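Local coordinates for transcriptional regulator, putative (Pseudomonas syringae pv. tomato, PDB 2R5F), which is a SorC-family transcriptional regulator that probably binds DNA and, through the putative sugar-binding domain studied here, probably senses a carbohydrate, at residues I61-W66 and T105-R110; A86-Q91 and P118-P123. One frame throughout, in Å; residues are numbered along the deposited sequence.

The two contacts, their centres about 7 Å apart, share one mixed sheet and the helix 101-115 beside it. Along the chain their segments alternate: 61-66, 86-91, 105-110, 118-123. Strand 88-94 lies between strands 60-63 and 119-120, parallel to both, while helix 101-115 connects strand 88-94 to strand 119-120. Interaction 1 sets this connecting helix against the end of strand 60-63; interaction 2 pairs the two strands that the helix joins. Probable backbone hydrogen bonds, Ile61 N with Glu88 O and Ile61 O with Val90 N, join the two contacts, and Ser65 packs on Gln91. Together they link three neighbouring parallel strands and one helix of what is probably a Rossmann-like core.

Interaction 1 (I61-W66 and T105-R110); sequences IGISSW and TLLTQR
Leu107 and Ser65 meet at the flat group of this contact, the peptide that leaves Ser65, where the CD2 methyl of Leu107 lies 3.4 Å from the carbonyl oxygen O of Ser65. No aromatic face takes part: the indole of Trp66 turns instead to Ala101 and Ala104, in the earlier turns of helix 101-115. Leu107 reaches the peptide because its CG stands opposite the backbone N (chi1 -176°), which carries the branched end out from the helix, beside Arg71 of helix 68-75. One residue on, Thr108 packs its OG1 against the side chain of Ser65, 3.2 Å from Ser65 CB. That hydroxyl is hydrogen-bonded to the carbonyl of Ala104 in the preceding turn, which holds it close to the helix surface. In this probably Rossmann-like α/β layer, helix 101-115, the crossover from strand 88-94 to strand 119-120, also reaches the end of strand 60-63, the other parallel neighbour of strand 88-94. Ile63, the last residue of that strand, runs alongside Thr108 in the opposite sense, its CD1 4.0 Å from Thr108 CA. Leu111 and Ile70 add further apolar surface around Ile63. Just beyond, an inverse gamma turn centred on Ser64 bends the chain and brings Ser65 back onto the helix.

Interaction 2 (A86-Q91 and P118-P123); sequences AQEVVQ and PAFLLP
Gln87 meets Pro118 just ahead of the paired strands, its carbonyl O 3.3 Å from the ring carbon CD of Pro118, while its side-chain amide is hydrogen-bonded to the Ala57 carbonyl. Glu88 then turns its side chain to Phe120. CB sits at the ring edge, in its plane, 3.6 Å from CE2, and the carboxylate is inclined to the ring by 58°, with OE1 close to the same carbon of Phe120. OE2 forms a salt bridge with Arg149 and a hydrogen bond with His60; Arg149 also makes a cation-pi contact with Phe120, so it bridges the carboxylate and the ring. Val89 contributes both backbone groups to the pairing: its N donates to Pro118 O (3.0 Å), and its O accepts from Phe120 N (2.9 Å). This is parallel pairing, completing the β-α-β unit that runs through helix 101-115. Val89 and Ala119 face that helix, whereas Val90 and Phe120 face helix 138-149, so this pair of strands has a helix on each face. On the latter face Val90 CG2 leans on Phe120 CD2 at 4.1 Å, next to Val146. Gln91 N prolongs the ladder with a nearly straight bond to Phe120 O, 2.8 Å long. The extended side chain of Gln91, stretched away from the backbone N (chi1 174°), then takes over from the backbone: OE1 accepts from Leu122 N at 2.8 Å, the donor lying well above the amide's carbonyl plane, and NE2 is hydrogen-bonded to Leu93 O.

Interaction 1 (I61-W66 and T105-R110)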
loop_
_atom_site.group_PDB
_atom_site.type_symbol
_atom_site.label_atom_id
_atom_site.label_comp_id
_atom_site.label_asym_id
_atom_site.label_seq_id
_atom_site.Cartn_x
_atom_site.Cartn_y
_atom_site.Cartn_z
ATOM N N ILE A 61 -7.993 8.753 2.127
ATOM C CA ILE A 61 -7.044 7.789 1.625
ATOM C C ILE A 61 -5.597 8.237 1.817
ATOM O O ILE A 61 -5.279 9.387 1.567
ATOM C CB ILE A 61 -7.278 7.548 0.127
ATOM C CG1 ILE A 61 -8.666 6.938 -0.088
ATOM C CG2 ILE A 61 -6.124 6.689 -0.471
ATOM C CD1 ILE A 61 -9.120 6.967 -1.505
ATOM N N GLY A 62 -4.730 7.337 2.286
ATOM C CA GLY A 62 -3.287 7.612 2.309
ATOM C C GLY A 62 -2.684 6.606 1.362
ATOM O O GLY A 62 -3.142 5.480 1.326
ATOM N N ILE A 63 -1.694 6.998 0.560
ATOM C CA ILE A 63 -1.016 6.023 -0.297
ATOM C C ILE A 63 0.511 6.104 -0.157
ATOM O O ILE A 63 1.095 7.189 -0.012
ATOM C CB ILE A 63 -1.403 6.085 -1.820
ATOM C CG1 ILE A 63 -0.901 7.375 -2.501
ATOM C CG2 ILE A 63 -2.891 5.848 -2.056
ATOM C CD1 ILE A 63 -0.749 7.235 -4.066
ATOM N N SER A 64 1.135 4.935 -0.223
ATOM C CA SER A 64 2.594 4.808 -0.314
ATOM C C SER A 64 3.050 5.169 -1.735
ATOM O O SER A 64 3.167 4.294 -2.607
ATOM C CB SER A 64 2.980 3.358 -0.005
ATOM O OG SER A 64 4.372 3.291 0.219
ATOM N N SER A 65 3.306 6.446 -1.997
ATOM C CA SER A 65 3.395 6.862 -3.395
ATOM C C SER A 65 4.637 6.356 -4.160
ATOM O O SER A 65 4.642 6.372 -5.383
ATOM C CB SER A 65 3.213 8.374 -3.545
ATOM O OG SER A 65 3.568 9.019 -2.340
ATOM N N TRP A 66 5.656 5.878 -3.449
ATOM C CA TRP A 66 6.844 5.302 -4.116
ATOM C C TRP A 66 6.648 3.884 -4.696
ATOM O O TRP A 66 7.532 3.352 -5.373
ATOM C CB TRP A 66 8.061 5.339 -3.189
ATOM C CG TRP A 66 8.550 6.741 -2.882
ATOM C CD1 TRP A 66 7.909 7.670 -2.128
ATOM C CD2 TRP A 66 9.778 7.360 -3.318
ATOM N NE1 TRP A 66 8.639 8.825 -2.062
ATOM C CE2 TRP A 66 9.799 8.665 -2.775
ATOM C CE3 TRP A 66 10.853 6.941 -4.115
ATOM C CZ2 TRP A 66 10.856 9.561 -2.996
ATOM C CZ3 TRP A 66 11.923 7.834 -4.330
ATOM C CH2 TRP A 66 11.908 9.130 -3.776
ATOM N N THR A 105 5.123 12.238 -6.079
ATOM C CA THR A 105 4.202 13.365 -5.905
ATOM C C THR A 105 3.097 13.387 -6.982
ATOM O O THR A 105 1.903 13.471 -6.663
ATOM C CB THR A 105 4.995 14.709 -5.849
ATOM O OG1 THR A 105 5.776 14.726 -4.648
ATOM C CG2 THR A 105 4.081 15.893 -5.823
ATOM N N LEU A 106 3.507 13.291 -8.245
ATOM C CA LEU A 106 2.602 13.223 -9.372
ATOM C C LEU A 106 1.597 12.066 -9.286
ATOM O O LEU A 106 0.457 12.196 -9.721
ATOM C CB LEU A 106 3.421 13.058 -10.638
ATOM C CG LEU A 106 2.655 12.775 -11.926
ATOM C CD1 LEU A 106 1.841 14.000 -12.279
ATOM C CD2 LEU A 106 3.616 12.418 -13.032
ATOM N N LEU A 107 2.031 10.935 -8.735
ATOM C CA LEU A 107 1.154 9.766 -8.592
ATOM C C LEU A 107 0.018 9.999 -7.614
ATOM O O LEU A 107 -1.124 9.618 -7.873
ATOM C CB LEU A 107 1.960 8.541 -8.174
ATOM C CG LEU A 107 1.130 7.260 -8.110
ATOM C CD1 LEU A 107 0.784 6.878 -9.540
ATOM C CD2 LEU A 107 1.959 6.153 -7.484
ATOM N N THR A 108 0.346 10.622 -6.488
ATOM C CA THR A 108 -0.607 10.966 -5.445
ATOM C C THR A 108 -1.642 11.927 -6.005
ATOM O O THR A 108 -2.836 11.782 -5.738
ATOM C CB THR A 108 0.109 11.669 -4.271
ATOM O OG1 THR A 108 1.249 10.904 -3.878
ATOM C CG2 THR A 108 -0.795 11.794 -3.071
ATOM N N GLN A 109 -1.146 12.918 -6.755
ATOM C CA GLN A 109 -1.966 13.932 -7.413
ATOM C C GLN A 109 -2.896 13.312 -8.457
ATOM O O GLN A 109 -4.100 13.575 -8.448
ATOM C CB GLN A 109 -1.094 15.037 -8.029
ATOM C CG GLN A 109 -1.921 16.200 -8.678
ATOM C CD GLN A 109 -2.978 16.789 -7.747
ATOM O OE1 GLN A 109 -4.178 16.475 -7.841
ATOM N NE2 GLN A 109 -2.536 17.634 -6.829
ATOM N N ARG A 110 -2.331 12.463 -9.317
ATOM C CA ARG A 110 -3.092 11.727 -10.320
ATOM C C ARG A 110 -4.270 11.001 -9.699
ATOM O O ARG A 110 -5.349 11.094 -10.211
ATOM C CB ARG A 110 -2.222 10.728 -11.051
ATOM C CG ARG A 110 -1.459 11.303 -12.188
ATOM C CD ARG A 110 -0.496 10.295 -12.747
ATOM N NE ARG A 110 -1.181 9.201 -13.431
ATOM C CZ ARG A 110 -0.640 8.001 -13.654
ATOM N NH1 ARG A 110 0.594 7.726 -13.241
ATOM N NH2 ARG A 110 -1.330 7.064 -14.293
#

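Interaction 2 (A86-Q91 and P118-P123)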
loop_
_atom_site.group_PDB
_atom_site.type_symbol
_atom_site.label_atom_id
_atom_site.label_comp_id
_atom_site.label_asym_id
_atom_site.label_seq_id
_atom_site.Cartn_x
_atom_site.Cartn_y
_atom_site.Cartn_z
ATOM N N ALA A 86 -13.951 10.326 -2.842
ATOM C CA ALA A 86 -13.250 10.259 -1.570
ATOM C C ALA A 86 -13.111 11.641 -0.991
ATOM O O ALA A 86 -13.234 12.620 -1.712
ATOM C CB ALA A 86 -11.852 9.593 -1.728
ATOM N N GLN A 87 -12.834 11.724 0.311
ATOM C CA GLN A 87 -12.516 13.006 0.971
ATOM C C GLN A 87 -11.136 13.609 0.627
ATOM O O GLN A 87 -11.034 14.807 0.411
ATOM C CB GLN A 87 -12.657 12.884 2.498
ATOM C CG GLN A 87 -14.066 12.591 2.979
ATOM C CD GLN A 87 -15.036 13.639 2.491
ATOM O OE1 GLN A 87 -15.123 14.723 3.057
ATOM N NE2 GLN A 87 -15.746 13.334 1.417
ATOM N N GLU A 88 -10.083 12.797 0.573
ATOM C CA GLU A 88 -8.737 13.292 0.226
ATOM C C GLU A 88 -7.791 12.119 -0.071
ATOM O O GLU A 88 -8.095 10.977 0.266
ATOM C CB GLU A 88 -8.168 14.124 1.383
ATOM C CG GLU A 88 -8.161 13.338 2.713
ATOM C CD GLU A 88 -7.726 14.137 3.925
ATOM O OE1 GLU A 88 -6.692 14.829 3.852
ATOM O OE2 GLU A 88 -8.386 14.024 4.980
ATOM N N VAL A 89 -6.662 12.418 -0.713
ATOM C CA VAL A 89 -5.589 11.475 -0.947
ATOM C C VAL A 89 -4.341 12.132 -0.353
ATOM O O VAL A 89 -3.977 13.241 -0.743
ATOM C CB VAL A 89 -5.398 11.196 -2.453
ATOM C CG1 VAL A 89 -4.181 10.275 -2.709
ATOM C CG2 VAL A 89 -6.690 10.585 -3.022
ATOM N N VAL A 90 -3.738 11.463 0.627
ATOM C CA VAL A 90 -2.552 11.975 1.325
ATOM C C VAL A 90 -1.345 11.138 0.908
ATOM O O VAL A 90 -1.403 9.896 0.870
ATOM C CB VAL A 90 -2.768 11.964 2.875
ATOM C CG1 VAL A 90 -1.549 12.544 3.649
ATOM C CG2 VAL A 90 -4.061 12.710 3.214
ATOM N N GLN A 91 -0.271 11.820 0.543
ATOM C CA GLN A 91 0.996 11.167 0.273
ATOM C C GLN A 91 1.588 10.706 1.599
ATOM O O GLN A 91 1.802 11.533 2.486
ATOM C CB GLN A 91 1.935 12.163 -0.383
ATOM C CG GLN A 91 3.322 11.619 -0.577
ATOM C CD GLN A 91 4.071 12.404 -1.610
ATOM O OE1 GLN A 91 3.580 13.413 -2.090
ATOM N NE2 GLN A 91 5.270 11.961 -1.944
ATOM N N PRO A 118 -9.309 16.560 -3.095
ATOM C CA PRO A 118 -8.016 17.197 -2.787
ATOM C C PRO A 118 -6.838 16.226 -2.529
ATOM O O PRO A 118 -7.027 15.134 -2.023
ATOM C CB PRO A 118 -8.309 18.048 -1.536
ATOM C CG PRO A 118 -9.757 18.000 -1.310
ATOM C CD PRO A 118 -10.350 16.860 -2.090
ATOM N N ALA A 119 -5.629 16.638 -2.899
ATOM C CA ALA A 119 -4.405 15.865 -2.641
ATOM C C ALA A 119 -3.589 16.613 -1.609
ATOM O O ALA A 119 -3.607 17.826 -1.593
ATOM C CB ALA A 119 -3.605 15.714 -3.908
ATOM N N PHE A 120 -2.896 15.889 -0.747
ATOM C CA PHE A 120 -1.966 16.480 0.228
ATOM C C PHE A 120 -0.623 15.800 -0.054
ATOM O O PHE A 120 -0.473 14.578 0.122
ATOM C CB PHE A 120 -2.458 16.289 1.682
ATOM C CG PHE A 120 -3.749 17.025 1.987
ATOM C CD1 PHE A 120 -3.738 18.349 2.396
ATOM C CD2 PHE A 120 -4.979 16.402 1.819
ATOM C CE1 PHE A 120 -4.931 19.048 2.667
ATOM C CE2 PHE A 120 -6.176 17.087 2.086
ATOM C CZ PHE A 120 -6.149 18.409 2.505
ATOM N N LEU A 121 0.309 16.599 -0.557
ATOM C CA LEU A 121 1.520 16.134 -1.216
ATOM C C LEU A 121 2.774 16.540 -0.446
ATOM O O LEU A 121 2.764 17.511 0.280
ATOM C CB LEU A 121 1.624 16.753 -2.631
ATOM C CG LEU A 121 0.444 16.694 -3.606
ATOM C CD1 LEU A 121 0.757 17.512 -4.830
ATOM C CD2 LEU A 121 0.113 15.275 -4.009
ATOM N N LEU A 122 3.854 15.799 -0.653
ATOM C CA LEU A 122 5.154 16.082 -0.062
ATOM C C LEU A 122 6.160 16.242 -1.197
ATOM O O LEU A 122 6.909 15.303 -1.516
ATOM C CB LEU A 122 5.594 14.946 0.863
ATOM C CG LEU A 122 4.715 14.607 2.059
ATOM C CD1 LEU A 122 5.098 13.247 2.616
ATOM C CD2 LEU A 122 4.803 15.684 3.131
ATOM N N PRO A 123 6.166 17.433 -1.827
ATOM C CA PRO A 123 7.026 17.701 -2.965
ATOM C C PRO A 123 8.504 17.524 -2.701
ATOM O O PRO A 123 9.033 17.965 -1.671
ATOM C CB PRO A 123 6.741 19.176 -3.288
ATOM C CG PRO A 123 5.328 19.369 -2.822
ATOM C CD PRO A 123 5.325 18.604 -1.520
#